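Local coordinates for high-affinity zinc uptake system protein znuA (Streptococcus suis, PDB 3MFQ), which binds zinc and probably hands metal ions to a membrane ABC transporter for uptake, as related solute-binding proteins do, at residues P7-T13 and A56-H62; G25-E29 and L127-M133; H149-E153 and A178-F182; Y185-G189 and R226-L230. All blocks are in the same frame, centred on the assembly; numbering follows the deposited sequence.

Contacts 1 and 2 belong to one lobe and touch: Pro7 O lies 2.7 Å from Glu29 N, a probable hydrogen bond, and Leu127 packs on Pro7. Contact 2 also uses the start of helix 131-156, and contact 3 lies near that helix's other end, the two centres about 33 Å apart. Contact 4 lies in the other lobe; its segment 185-189 follows closely in sequence on 178-182 of contact 3. Contacts 1 and 4 are on opposite sides of the chain's centre, with nearest atoms about 15 Å apart. His41, His104, His170 and Asp254 bind the zinc. The Gln188 side chain of contact 4 is about 7 Å from the zinc ion. In contact 1 the His62 side chain is about 10 Å from the zinc ion.

Contact 1: residues P7-T13 and A56-H62; sequences PRVAVTT and ADLVLYH
Arg8 O is gripped by two successive backbone amides: Asp57 N at 2.7 Å and Leu58 N at 3.1 Å, both approaching in the carbonyl plane. The same aspartate reaches back with its side chain, for Asp57 OD2 accepts a nearly straight bond from Arg8 N (2.9 Å, 169° at the hydrogen), the N-H arriving from above the carboxylate plane. A short acidic residue suits this turn: a chi1 of -60° keeps CG beside the backbone N, within reach of Arg8 N. The guanidinium of Arg8 leads away, to a salt bridge with Asp31. Leu60 N bonds to Ala10 O at 3.0 Å, while Ala10 N to Leu58 O is a weak link. One face of the sheet carries Val9, Val11, Leu58 and Leu60; there Val9 CG2 lies alongside Leu58 CB at 3.7 Å, and both residues touch Leu123 of helix 109-123. On the other face the small Ala10 suits close packing, its CB meeting Ala56 CB at 3.6 Å and Val59 CG2 at 3.8 Å. Farther along, Thr12 CG2 lies 3.6 Å from Tyr61 CB, and Thr12 OG1 bonds to Glu67. Strand 8-11 has 58-61 on one flank and 29-32 on the other, a parallel sheet in the order 2-1-3-4, as expected of the Rossmann-like alpha/beta lobe of TroA-type proteins.

Contact 2: residues G25-E29 and L127-M133; sequences GDEVE and LPAKAEM
The long helix 131-156, matching the helix that runs between the two lobes in TroA-type binding proteins, is approached at its start by the loop 25-29, where Glu27 meets Leu127, Lys130 and Met133. This loop joins helix 14-24 to strand 29-32, and Gly25, with a positive phi, takes the chain out of the first of these. Glu27 does most of the touching. Its chain bends at the second torsion (chi2 -70°), and the glutamate and lysine side chains cross at about a right angle. Glu27 OE2 and Lys130 NZ are 3.2 Å apart, a salt bridge whose hydrogen bond is weak; a long lysine can reach the glutamate at this partly exposed position. The aliphatic parts also approach each other, Glu27 CG lying 4.1 Å from Lys130 CG. Met133, one helical turn on and extended beyond CG, also crosses the glutamate and sets its CE 3.7 Å from Glu27 OE2. The apolar half of the contact belongs to Leu127, which also rests on Pro7; branched Val28, which is buried and also touches Val20 of helix 14-24, meets it with CG1. Lys130 stands at the N-cap position, and its backbone N bonds to Leu127 O at 2.8 Å. Leu127 CD1 bridges both loop residues, 3.6 Å from Val28 CG1 and 3.9 Å from Glu27 CB.

Contact 3: residues H149-E153 and A178-F182; sequences HAWVE and ASYDF
With CG of His149 anti to its backbone N (chi1 -175°) and CG of Tyr180 beside its own (chi1 -45°), the two rings are brought against each other between the segments. Their planes are inclined at 35° and the centroids stand 5.4 Å apart, an oblique pairing in which Tyr180 CE1 sits over one face of the imidazole, toward its rim. Tyr180 OH is 3.5 Å from His149 ND1. One turn later on the helix, Val152 supplies the apolar part. Its CG1 branch points over a face of the tyrosine, 4.0 Å from the ring centroid, as a CH-pi contact displaced toward the CE1 side, where Val152 CG1 and Tyr180 CE1 are 3.7 Å apart. A compact branched residue suits this spot by offering a methyl to a flat surface. Glu153, poorly ordered, curls back through a bend at its second torsion; as modelled, its OE2 approaches obliquely, 3.5 Å from Tyr180 CD1, while OE1 lies at the ring edge. Tyrosine is well placed at 180, its broad ring spanning three helical side chains. Ser179 points toward the helix at a longer distance, its OG bonded to Tyr175 O. The tyrosine ring is further enclosed by Phe176, Leu156, Ile109 of helix 109-123 and Tyr270 of helix 266-281; Val152 touches Val274 of that last helix. The contact therefore ties the residue just after helix 174-179 to helix 131-156, with helices 109-123 and 266-281 beside them.

Contact 4: residues Y185-G189 and R226-L230; sequences YAPQG and RMKKL
Apolar packing begins with Pro187, whose CG meets the helix: Pro187 CG lies 3.7 Å from Arg226 CD, so the proline leans on the aliphatic part of the arginine rather than on its charge. The same CG is 4.5 Å from Met227 SD and 4.5 Å from Leu230 CD2, looser touches. A compact, rigid proline can pack here without a mobile chain; Met201 of helix 198-211 also meets it. Met227 and Leu230 also touch Ile216 of strand 215-217. Polar neighbours come next. Arg226 sets CG anti to its backbone N (chi1 177°) and bends only at its third torsion, which carries the guanidinium out toward Gln188. There Gln188 CB lies 3.5 Å from Arg226 NH1, and the glutamine side chain, extended beyond CG, crosses the arginine at about a right angle. The amide group stands at the guanidinium's edge with its plane turned 80° from it, and may pair with it through the amide oxygen. A firmer partner of NH1 is the backbone Pro169 O. An arginine thus suits this place twice over, with a long apolar stem for the proline and several N-H groups at its end. The chemistry implies that helix 225-235 is tied to the loop carrying the zinc ligand His170 by the bond from Arg226 NH1 to Pro169 O, with Gln188, which touches His170, alongside and possibly in the second shell.

Contact 1: residues P7-T13 and A56-H62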
loop_
_atom_site.group_PDB
_atom_site.type_symbol
_atom_site.label_atom_id
_atom_site.label_comp_id
_atom_site.label_asym_id
_atom_site.label_seq_id
_atom_site.Cartn_x
_atom_site.Cartn_y
_atom_site.Cartn_z
ATOM N N PRO A 7 6.256 24.390 10.553
ATOM C CA PRO A 7 7.252 23.437 10.054
ATOM C C PRO A 7 6.804 22.794 8.748
ATOM O O PRO A 7 5.619 22.510 8.567
ATOM C CB PRO A 7 7.316 22.387 11.165
ATOM C CG PRO A 7 6.893 23.104 12.381
ATOM C CD PRO A 7 5.864 24.099 11.941
ATOM N N ARG A 8 7.751 22.572 7.844
ATOM C CA ARG A 8 7.451 21.974 6.551
ATOM C C ARG A 8 7.964 20.541 6.497
ATOM O O ARG A 8 9.159 20.284 6.613
ATOM C CB ARG A 8 8.050 22.815 5.417
ATOM C CG ARG A 8 7.647 22.379 4.012
ATOM C CD ARG A 8 7.652 23.547 3.040
ATOM N NE ARG A 8 6.804 24.637 3.516
ATOM C CZ ARG A 8 5.479 24.656 3.407
ATOM N NH1 ARG A 8 4.842 23.641 2.839
ATOM N NH2 ARG A 8 4.788 25.690 3.869
ATOM N N VAL A 9 7.042 19.605 6.310
ATOM C CA VAL A 9 7.377 18.188 6.256
ATOM C C VAL A 9 6.997 17.589 4.911
ATOM O O VAL A 9 5.832 17.330 4.667
ATOM C CB VAL A 9 6.654 17.418 7.380
ATOM C CG1 VAL A 9 6.937 15.973 7.249
ATOM C CG2 VAL A 9 7.047 17.970 8.728
ATOM N N ALA A 10 7.996 17.320 4.078
ATOM C CA ALA A 10 7.786 16.752 2.759
ATOM C C ALA A 10 7.374 15.287 2.886
ATOM O O ALA A 10 7.860 14.553 3.745
ATOM C CB ALA A 10 9.027 16.903 1.939
ATOM N N VAL A 11 6.439 14.874 2.047
ATOM C CA VAL A 11 5.836 13.570 2.216
ATOM C C VAL A 11 5.625 12.919 0.855
ATOM O O VAL A 11 5.028 13.505 -0.045
ATOM C CB VAL A 11 4.519 13.662 3.037
ATOM C CG1 VAL A 11 4.645 14.689 4.178
ATOM C CG2 VAL A 11 3.340 13.996 2.134
ATOM N N THR A 12 6.152 11.709 0.707
ATOM C CA THR A 12 6.205 11.055 -0.594
ATOM C C THR A 12 4.834 10.641 -1.113
ATOM O O THR A 12 4.428 11.047 -2.199
ATOM C CB THR A 12 7.152 9.833 -0.584
ATOM O OG1 THR A 12 6.867 9.013 0.555
ATOM C CG2 THR A 12 8.600 10.293 -0.513
ATOM N N THR A 13 4.115 9.843 -0.334
ATOM C CA THR A 13 2.851 9.288 -0.799
ATOM C C THR A 13 1.662 9.774 0.012
ATOM O O THR A 13 1.815 10.283 1.121
ATOM C CB THR A 13 2.863 7.762 -0.739
ATOM O OG1 THR A 13 2.597 7.342 0.603
ATOM C CG2 THR A 13 4.214 7.225 -1.186
ATOM N N ALA A 56 12.386 21.314 2.835
ATOM C CA ALA A 56 11.686 20.658 3.933
ATOM C C ALA A 56 12.486 20.660 5.233
ATOM O O ALA A 56 13.705 20.489 5.229
ATOM C CB ALA A 56 11.306 19.236 3.541
ATOM N N ASP A 57 11.785 20.857 6.344
ATOM C CA ASP A 57 12.389 20.758 7.664
ATOM C C ASP A 57 12.474 19.290 8.059
ATOM O O ASP A 57 13.351 18.885 8.823
ATOM C CB ASP A 57 11.555 21.525 8.693
ATOM C CG ASP A 57 11.430 23.001 8.361
ATOM O OD1 ASP A 57 12.409 23.591 7.858
ATOM O OD2 ASP A 57 10.348 23.575 8.612
ATOM N N LEU A 58 11.546 18.500 7.528
ATOM C CA LEU A 58 11.493 17.067 7.782
ATOM C C LEU A 58 10.965 16.356 6.546
ATOM O O LEU A 58 9.976 16.780 5.957
ATOM C CB LEU A 58 10.583 16.765 8.978
ATOM C CG LEU A 58 10.246 15.297 9.252
ATOM C CD1 LEU A 58 11.498 14.521 9.622
ATOM C CD2 LEU A 58 9.196 15.169 10.345
ATOM N N VAL A 59 11.629 15.277 6.152
ATOM C CA VAL A 59 11.170 14.483 5.019
ATOM C C VAL A 59 10.837 13.062 5.466
ATOM O O VAL A 59 11.662 12.395 6.086
ATOM C CB VAL A 59 12.218 14.447 3.887
ATOM C CG1 VAL A 59 11.783 13.493 2.782
ATOM C CG2 VAL A 59 12.450 15.845 3.329
ATOM N N LEU A 60 9.626 12.606 5.156
ATOM C CA LEU A 60 9.192 11.265 5.545
ATOM C C LEU A 60 8.837 10.407 4.334
ATOM O O LEU A 60 8.161 10.868 3.412
ATOM C CB LEU A 60 7.999 11.338 6.500
ATOM C CG LEU A 60 8.300 11.749 7.941
ATOM C CD1 LEU A 60 7.012 12.010 8.704
ATOM C CD2 LEU A 60 9.134 10.684 8.635
ATOM N N TYR A 61 9.299 9.159 4.344
ATOM C CA TYR A 61 9.016 8.229 3.255
ATOM C C TYR A 61 8.930 6.787 3.748
ATOM O O TYR A 61 9.322 6.480 4.874
ATOM C CB TYR A 61 10.066 8.354 2.148
ATOM C CG TYR A 61 11.446 7.876 2.541
ATOM C CD1 TYR A 61 12.212 8.581 3.461
ATOM C CD2 TYR A 61 11.988 6.726 1.984
ATOM C CE1 TYR A 61 13.475 8.149 3.819
ATOM C CE2 TYR A 61 13.252 6.287 2.336
ATOM C CZ TYR A 61 13.990 7.001 3.254
ATOM O OH TYR A 61 15.248 6.564 3.606
ATOM N N HIS A 62 8.414 5.909 2.894
ATOM C CA HIS A 62 8.252 4.499 3.232
ATOM C C HIS A 62 9.596 3.801 3.379
ATOM O O HIS A 62 9.940 3.306 4.451
ATOM C CB HIS A 62 7.436 3.787 2.152
ATOM C CG HIS A 62 6.024 4.267 2.040
ATOM N ND1 HIS A 62 5.702 5.595 1.854
ATOM C CD2 HIS A 62 4.848 3.597 2.070
ATOM C CE1 HIS A 62 4.389 5.722 1.787
ATOM N NE2 HIS A 62 3.848 4.524 1.913
#

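Contact 2: residues G25-E29 and L127-M133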
loop_
_atom_site.group_PDB
_atom_site.type_symbol
_atom_site.label_atom_id
_atom_site.label_comp_id
_atom_site.label_asym_id
_atom_site.label_seq_id
_atom_site.Cartn_x
_atom_site.Cartn_y
_atom_site.Cartn_z
ATOM N N GLY A 25 -2.092 16.832 12.896
ATOM C CA GLY A 25 -3.230 17.667 12.568
ATOM C C GLY A 25 -2.819 18.835 11.696
ATOM O O GLY A 25 -2.108 18.664 10.706
ATOM N N ASP A 26 -3.258 20.029 12.075
ATOM C CA ASP A 26 -2.966 21.230 11.304
ATOM C C ASP A 26 -1.736 21.948 11.842
ATOM O O ASP A 26 -1.495 23.107 11.513
ATOM C CB ASP A 26 -4.165 22.180 11.321
ATOM C CG ASP A 26 -5.424 21.538 10.763
ATOM O OD1 ASP A 26 -5.313 20.731 9.814
ATOM O OD2 ASP A 26 -6.527 21.840 11.270
ATOM N N GLU A 27 -0.954 21.255 12.665
ATOM C CA GLU A 27 0.191 21.876 13.324
ATOM C C GLU A 27 1.408 22.015 12.411
ATOM O O GLU A 27 2.244 22.887 12.623
ATOM C CB GLU A 27 0.561 21.113 14.601
ATOM C CG GLU A 27 -0.501 21.161 15.693
ATOM C CD GLU A 27 -0.651 22.538 16.321
ATOM O OE1 GLU A 27 0.195 23.415 16.050
ATOM O OE2 GLU A 27 -1.614 22.740 17.093
ATOM N N VAL A 28 1.510 21.157 11.402
ATOM C CA VAL A 28 2.621 21.232 10.453
ATOM C C VAL A 28 2.117 21.515 9.047
ATOM O O VAL A 28 0.914 21.492 8.797
ATOM C CB VAL A 28 3.444 19.932 10.419
ATOM C CG1 VAL A 28 4.001 19.617 11.796
ATOM C CG2 VAL A 28 2.594 18.787 9.902
ATOM N N GLU A 29 3.043 21.772 8.129
ATOM C CA GLU A 29 2.686 22.062 6.743
ATOM C C GLU A 29 3.164 20.961 5.795
ATOM O O GLU A 29 4.363 20.796 5.577
ATOM C CB GLU A 29 3.282 23.398 6.313
ATOM C CG GLU A 29 2.552 24.040 5.159
ATOM C CD GLU A 29 1.694 25.197 5.614
ATOM O OE1 GLU A 29 2.224 26.075 6.327
ATOM O OE2 GLU A 29 0.496 25.232 5.262
ATOM N N LEU A 127 8.306 19.488 16.875
ATOM C CA LEU A 127 7.462 20.414 17.606
ATOM C C LEU A 127 7.490 20.111 19.096
ATOM O O LEU A 127 6.547 19.537 19.636
ATOM C CB LEU A 127 6.031 20.333 17.097
ATOM C CG LEU A 127 5.755 20.932 15.723
ATOM C CD1 LEU A 127 4.331 20.640 15.278
ATOM C CD2 LEU A 127 6.007 22.429 15.743
ATOM N N PRO A 128 8.575 20.510 19.767
ATOM C CA PRO A 128 8.747 20.266 21.201
ATOM C C PRO A 128 7.547 20.738 22.011
ATOM O O PRO A 128 7.202 20.117 23.016
ATOM C CB PRO A 128 9.975 21.106 21.544
ATOM C CG PRO A 128 10.752 21.158 20.272
ATOM C CD PRO A 128 9.734 21.203 19.177
ATOM N N ALA A 129 6.921 21.824 21.574
ATOM C CA ALA A 129 5.784 22.387 22.289
ATOM C C ALA A 129 4.506 21.593 22.035
ATOM O O ALA A 129 3.579 21.621 22.845
ATOM C CB ALA A 129 5.592 23.841 21.906
ATOM N N LYS A 130 4.459 20.888 20.909
ATOM C CA LYS A 130 3.290 20.084 20.563
ATOM C C LYS A 130 3.556 18.585 20.685
ATOM O O LYS A 130 2.817 17.773 20.136
ATOM C CB LYS A 130 2.792 20.427 19.155
ATOM C CG LYS A 130 1.704 21.490 19.134
ATOM C CD LYS A 130 2.131 22.738 19.888
ATOM C CE LYS A 130 0.949 23.410 20.580
ATOM N NZ LYS A 130 -0.035 23.992 19.622
ATOM N N ALA A 131 4.603 18.223 21.421
ATOM C CA ALA A 131 4.993 16.822 21.564
ATOM C C ALA A 131 3.944 15.991 22.303
ATOM O O ALA A 131 3.521 14.939 21.820
ATOM C CB ALA A 131 6.343 16.714 22.252
ATOM N N GLU A 132 3.533 16.456 23.479
ATOM C CA GLU A 132 2.529 15.746 24.265
ATOM C C GLU A 132 1.204 15.682 23.516
ATOM O O GLU A 132 0.558 14.637 23.467
ATOM C CB GLU A 132 2.342 16.407 25.630
ATOM C CG GLU A 132 3.483 16.146 26.606
ATOM C CD GLU A 132 3.353 16.949 27.886
ATOM O OE1 GLU A 132 2.686 18.004 27.859
ATOM O OE2 GLU A 132 3.923 16.532 28.914
ATOM N N MET A 133 0.811 16.808 22.931
ATOM C CA MET A 133 -0.391 16.872 22.110
ATOM C C MET A 133 -0.333 15.802 21.033
ATOM O O MET A 133 -1.282 15.043 20.839
ATOM C CB MET A 133 -0.501 18.244 21.452
ATOM C CG MET A 133 -1.787 18.448 20.675
ATOM S SD MET A 133 -1.620 19.680 19.369
ATOM C CE MET A 133 -3.343 20.032 19.019
#

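Contact 3: residues H149-E153 and A178-F182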
loop_
_atom_site.group_PDB
_atom_site.type_symbol
_atom_site.label_atom_id
_atom_site.label_comp_id
_atom_site.label_asym_id
_atom_site.label_seq_id
_atom_site.Cartn_x
_atom_site.Cartn_y
_atom_site.Cartn_z
ATOM N N HIS A 149 -7.943 -3.565 12.986
ATOM C CA HIS A 149 -7.495 -4.938 12.796
ATOM C C HIS A 149 -8.592 -5.924 13.174
ATOM O O HIS A 149 -8.770 -6.950 12.519
ATOM C CB HIS A 149 -6.229 -5.218 13.606
ATOM C CG HIS A 149 -5.642 -6.573 13.356
ATOM N ND1 HIS A 149 -4.595 -6.782 12.484
ATOM C CD2 HIS A 149 -5.959 -7.790 13.860
ATOM C CE1 HIS A 149 -4.291 -8.068 12.463
ATOM N NE2 HIS A 149 -5.105 -8.701 13.289
ATOM N N ALA A 150 -9.328 -5.606 14.234
ATOM C CA ALA A 150 -10.433 -6.448 14.673
ATOM C C ALA A 150 -11.569 -6.409 13.658
ATOM O O ALA A 150 -12.248 -7.410 13.434
ATOM C CB ALA A 150 -10.924 -6.006 16.040
ATOM N N TRP A 151 -11.765 -5.248 13.043
ATOM C CA TRP A 151 -12.814 -5.065 12.048
ATOM C C TRP A 151 -12.548 -5.917 10.817
ATOM O O TRP A 151 -13.441 -6.603 10.320
ATOM C CB TRP A 151 -12.908 -3.592 11.651
ATOM C CG TRP A 151 -14.005 -3.285 10.676
ATOM C CD1 TRP A 151 -15.285 -2.915 10.974
ATOM C CD2 TRP A 151 -13.917 -3.307 9.247
ATOM N NE1 TRP A 151 -16.000 -2.711 9.820
ATOM C CE2 TRP A 151 -15.184 -2.945 8.745
ATOM C CE3 TRP A 151 -12.892 -3.601 8.343
ATOM C CZ2 TRP A 151 -15.452 -2.869 7.380
ATOM C CZ3 TRP A 151 -13.160 -3.524 6.990
ATOM C CH2 TRP A 151 -14.429 -3.162 6.521
ATOM N N VAL A 152 -11.315 -5.864 10.324
ATOM C CA VAL A 152 -10.927 -6.621 9.140
ATOM C C VAL A 152 -11.112 -8.113 9.374
ATOM O O VAL A 152 -11.649 -8.822 8.524
ATOM C CB VAL A 152 -9.459 -6.363 8.762
ATOM C CG1 VAL A 152 -9.084 -7.173 7.536
ATOM C CG2 VAL A 152 -9.232 -4.882 8.518
ATOM N N GLU A 153 -10.663 -8.578 10.534
ATOM C CA GLU A 153 -10.802 -9.979 10.914
ATOM C C GLU A 153 -12.256 -10.437 10.866
ATOM O O GLU A 153 -12.598 -11.367 10.138
ATOM C CB GLU A 153 -10.225 -10.216 12.312
ATOM C CG GLU A 153 -8.703 -10.270 12.369
ATOM C CD GLU A 153 -8.137 -11.560 11.792
ATOM O OE1 GLU A 153 -8.917 -12.366 11.239
ATOM O OE2 GLU A 153 -6.908 -11.768 11.892
ATOM N N ALA A 178 -0.665 -12.604 4.512
ATOM C CA ALA A 178 0.030 -13.197 5.642
ATOM C C ALA A 178 -0.689 -12.899 6.949
ATOM O O ALA A 178 -0.597 -13.665 7.904
ATOM C CB ALA A 178 1.461 -12.693 5.702
ATOM N N SER A 179 -1.411 -11.786 6.988
ATOM C CA SER A 179 -2.073 -11.364 8.215
ATOM C C SER A 179 -3.416 -12.060 8.439
ATOM O O SER A 179 -3.865 -12.198 9.578
ATOM C CB SER A 179 -2.253 -9.844 8.231
ATOM O OG SER A 179 -1.006 -9.182 8.110
ATOM N N TYR A 180 -4.048 -12.506 7.357
ATOM C CA TYR A 180 -5.393 -13.064 7.454
ATOM C C TYR A 180 -5.564 -14.352 6.677
ATOM O O TYR A 180 -6.550 -14.530 5.969
ATOM C CB TYR A 180 -6.416 -12.037 6.981
ATOM C CG TYR A 180 -6.135 -10.673 7.541
ATOM C CD1 TYR A 180 -6.682 -10.271 8.747
ATOM C CD2 TYR A 180 -5.290 -9.801 6.879
ATOM C CE1 TYR A 180 -6.410 -9.025 9.269
ATOM C CE2 TYR A 180 -5.010 -8.562 7.385
ATOM C CZ TYR A 180 -5.572 -8.173 8.583
ATOM O OH TYR A 180 -5.299 -6.931 9.098
ATOM N N ASP A 181 -4.600 -15.251 6.814
ATOM C CA ASP A 181 -4.697 -16.564 6.199
ATOM C C ASP A 181 -5.238 -16.473 4.776
ATOM O O ASP A 181 -6.291 -17.032 4.462
ATOM C CB ASP A 181 -5.600 -17.466 7.036
ATOM C CG ASP A 181 -5.557 -18.907 6.587
ATOM O OD1 ASP A 181 -4.450 -19.409 6.295
ATOM O OD2 ASP A 181 -6.631 -19.539 6.532
ATOM N N PHE A 182 -4.510 -15.763 3.918
ATOM C CA PHE A 182 -4.913 -15.593 2.530
ATOM C C PHE A 182 -3.812 -15.999 1.561
ATOM O O PHE A 182 -2.638 -16.042 1.922
ATOM C CB PHE A 182 -5.309 -14.146 2.266
ATOM C CG PHE A 182 -6.780 -13.947 2.085
ATOM C CD1 PHE A 182 -7.598 -13.707 3.175
ATOM C CD2 PHE A 182 -7.345 -14.000 0.825
ATOM C CE1 PHE A 182 -8.952 -13.523 3.010
ATOM C CE2 PHE A 182 -8.699 -13.817 0.652
ATOM C CZ PHE A 182 -9.504 -13.579 1.747
#

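Contact 4: residues Y185-G189 and R226-L230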
loop_
_atom_site.group_PDB
_atom_site.type_symbol
_atom_site.label_atom_id
_atom_site.label_comp_id
_atom_site.label_asym_id
_atom_site.label_seq_id
_atom_site.Cartn_x
_atom_site.Cartn_y
_atom_site.Cartn_z
ATOM N N TYR A 185 -2.120 -14.245 -5.704
ATOM C CA TYR A 185 -1.452 -14.437 -6.984
ATOM C C TYR A 185 -1.445 -13.123 -7.754
ATOM O O TYR A 185 -2.377 -12.327 -7.645
ATOM C CB TYR A 185 -2.147 -15.519 -7.811
ATOM C CG TYR A 185 -2.180 -16.878 -7.152
ATOM C CD1 TYR A 185 -3.378 -17.550 -6.966
ATOM C CD2 TYR A 185 -1.015 -17.484 -6.713
ATOM C CE1 TYR A 185 -3.414 -18.791 -6.367
ATOM C CE2 TYR A 185 -1.040 -18.724 -6.111
ATOM C CZ TYR A 185 -2.242 -19.372 -5.940
ATOM O OH TYR A 185 -2.272 -20.607 -5.340
ATOM N N ALA A 186 -0.388 -12.901 -8.529
ATOM C CA ALA A 186 -0.266 -11.685 -9.325
ATOM C C ALA A 186 0.589 -11.927 -10.562
ATOM O O ALA A 186 1.665 -12.519 -10.473
ATOM C CB ALA A 186 0.321 -10.564 -8.488
ATOM N N PRO A 187 0.107 -11.467 -11.725
ATOM C CA PRO A 187 0.842 -11.632 -12.983
ATOM C C PRO A 187 2.117 -10.799 -12.992
ATOM O O PRO A 187 2.859 -10.825 -13.974
ATOM C CB PRO A 187 -0.142 -11.103 -14.032
ATOM C CG PRO A 187 -1.015 -10.157 -13.281
ATOM C CD PRO A 187 -1.169 -10.762 -11.921
ATOM N N GLN A 188 2.363 -10.068 -11.912
ATOM C CA GLN A 188 3.561 -9.243 -11.811
ATOM C C GLN A 188 4.236 -9.385 -10.454
ATOM O O GLN A 188 3.612 -9.797 -9.477
ATOM C CB GLN A 188 3.231 -7.776 -12.081
ATOM C CG GLN A 188 4.441 -6.862 -12.043
ATOM C CD GLN A 188 4.163 -5.506 -12.647
ATOM O OE1 GLN A 188 4.941 -5.006 -13.457
ATOM N NE2 GLN A 188 3.043 -4.906 -12.266
ATOM N N GLY A 189 5.518 -9.041 -10.401
ATOM C CA GLY A 189 6.292 -9.169 -9.182
ATOM C C GLY A 189 5.915 -8.161 -8.115
ATOM O O GLY A 189 4.789 -7.661 -8.079
ATOM N N ARG A 226 -4.652 -5.246 -18.136
ATOM C CA ARG A 226 -3.893 -6.434 -17.786
ATOM C C ARG A 226 -4.781 -7.520 -17.196
ATOM O O ARG A 226 -4.602 -8.701 -17.486
ATOM C CB ARG A 226 -2.797 -6.079 -16.787
ATOM C CG ARG A 226 -1.996 -7.269 -16.314
ATOM C CD ARG A 226 -1.176 -6.903 -15.100
ATOM N NE ARG A 226 -0.444 -5.659 -15.301
ATOM C CZ ARG A 226 0.403 -5.145 -14.416
ATOM N NH1 ARG A 226 0.625 -5.775 -13.271
ATOM N NH2 ARG A 226 1.028 -4.007 -14.675
ATOM N N MET A 227 -5.733 -7.117 -16.360
ATOM C CA MET A 227 -6.619 -8.075 -15.710
ATOM C C MET A 227 -7.718 -8.542 -16.656
ATOM O O MET A 227 -8.282 -9.619 -16.477
ATOM C CB MET A 227 -7.223 -7.486 -14.433
ATOM C CG MET A 227 -6.191 -7.090 -13.390
ATOM S SD MET A 227 -5.122 -8.452 -12.880
ATOM C CE MET A 227 -6.229 -9.395 -11.839
ATOM N N LYS A 228 -8.018 -7.733 -17.666
ATOM C CA LYS A 228 -9.004 -8.122 -18.666
ATOM C C LYS A 228 -8.376 -8.991 -19.746
ATOM O O LYS A 228 -9.058 -9.787 -20.388
ATOM C CB LYS A 228 -9.694 -6.901 -19.271
ATOM C CG LYS A 228 -10.774 -6.324 -18.372
ATOM C CD LYS A 228 -11.755 -5.462 -19.146
ATOM C CE LYS A 228 -12.955 -5.097 -18.285
ATOM N NZ LYS A 228 -13.923 -4.227 -19.011
ATOM N N LYS A 229 -7.072 -8.834 -19.941
ATOM C CA LYS A 229 -6.320 -9.741 -20.799
ATOM C C LYS A 229 -6.068 -11.042 -20.045
ATOM O O LYS A 229 -5.850 -12.092 -20.648
ATOM C CB LYS A 229 -4.995 -9.109 -21.232
ATOM C CG LYS A 229 -5.054 -8.404 -22.578
ATOM C CD LYS A 229 -5.223 -9.403 -23.714
ATOM C CE LYS A 229 -5.335 -8.703 -25.062
ATOM N NZ LYS A 229 -5.344 -9.680 -26.188
ATOM N N LEU A 230 -6.106 -10.957 -18.718
ATOM C CA LEU A 230 -5.930 -12.119 -17.857
ATOM C C LEU A 230 -7.220 -12.924 -17.808
ATOM O O LEU A 230 -7.198 -14.155 -17.775
ATOM C CB LEU A 230 -5.535 -11.672 -16.448
ATOM C CG LEU A 230 -5.272 -12.760 -15.407
ATOM C CD1 LEU A 230 -4.132 -13.658 -15.849
ATOM C CD2 LEU A 230 -4.969 -12.137 -14.055
#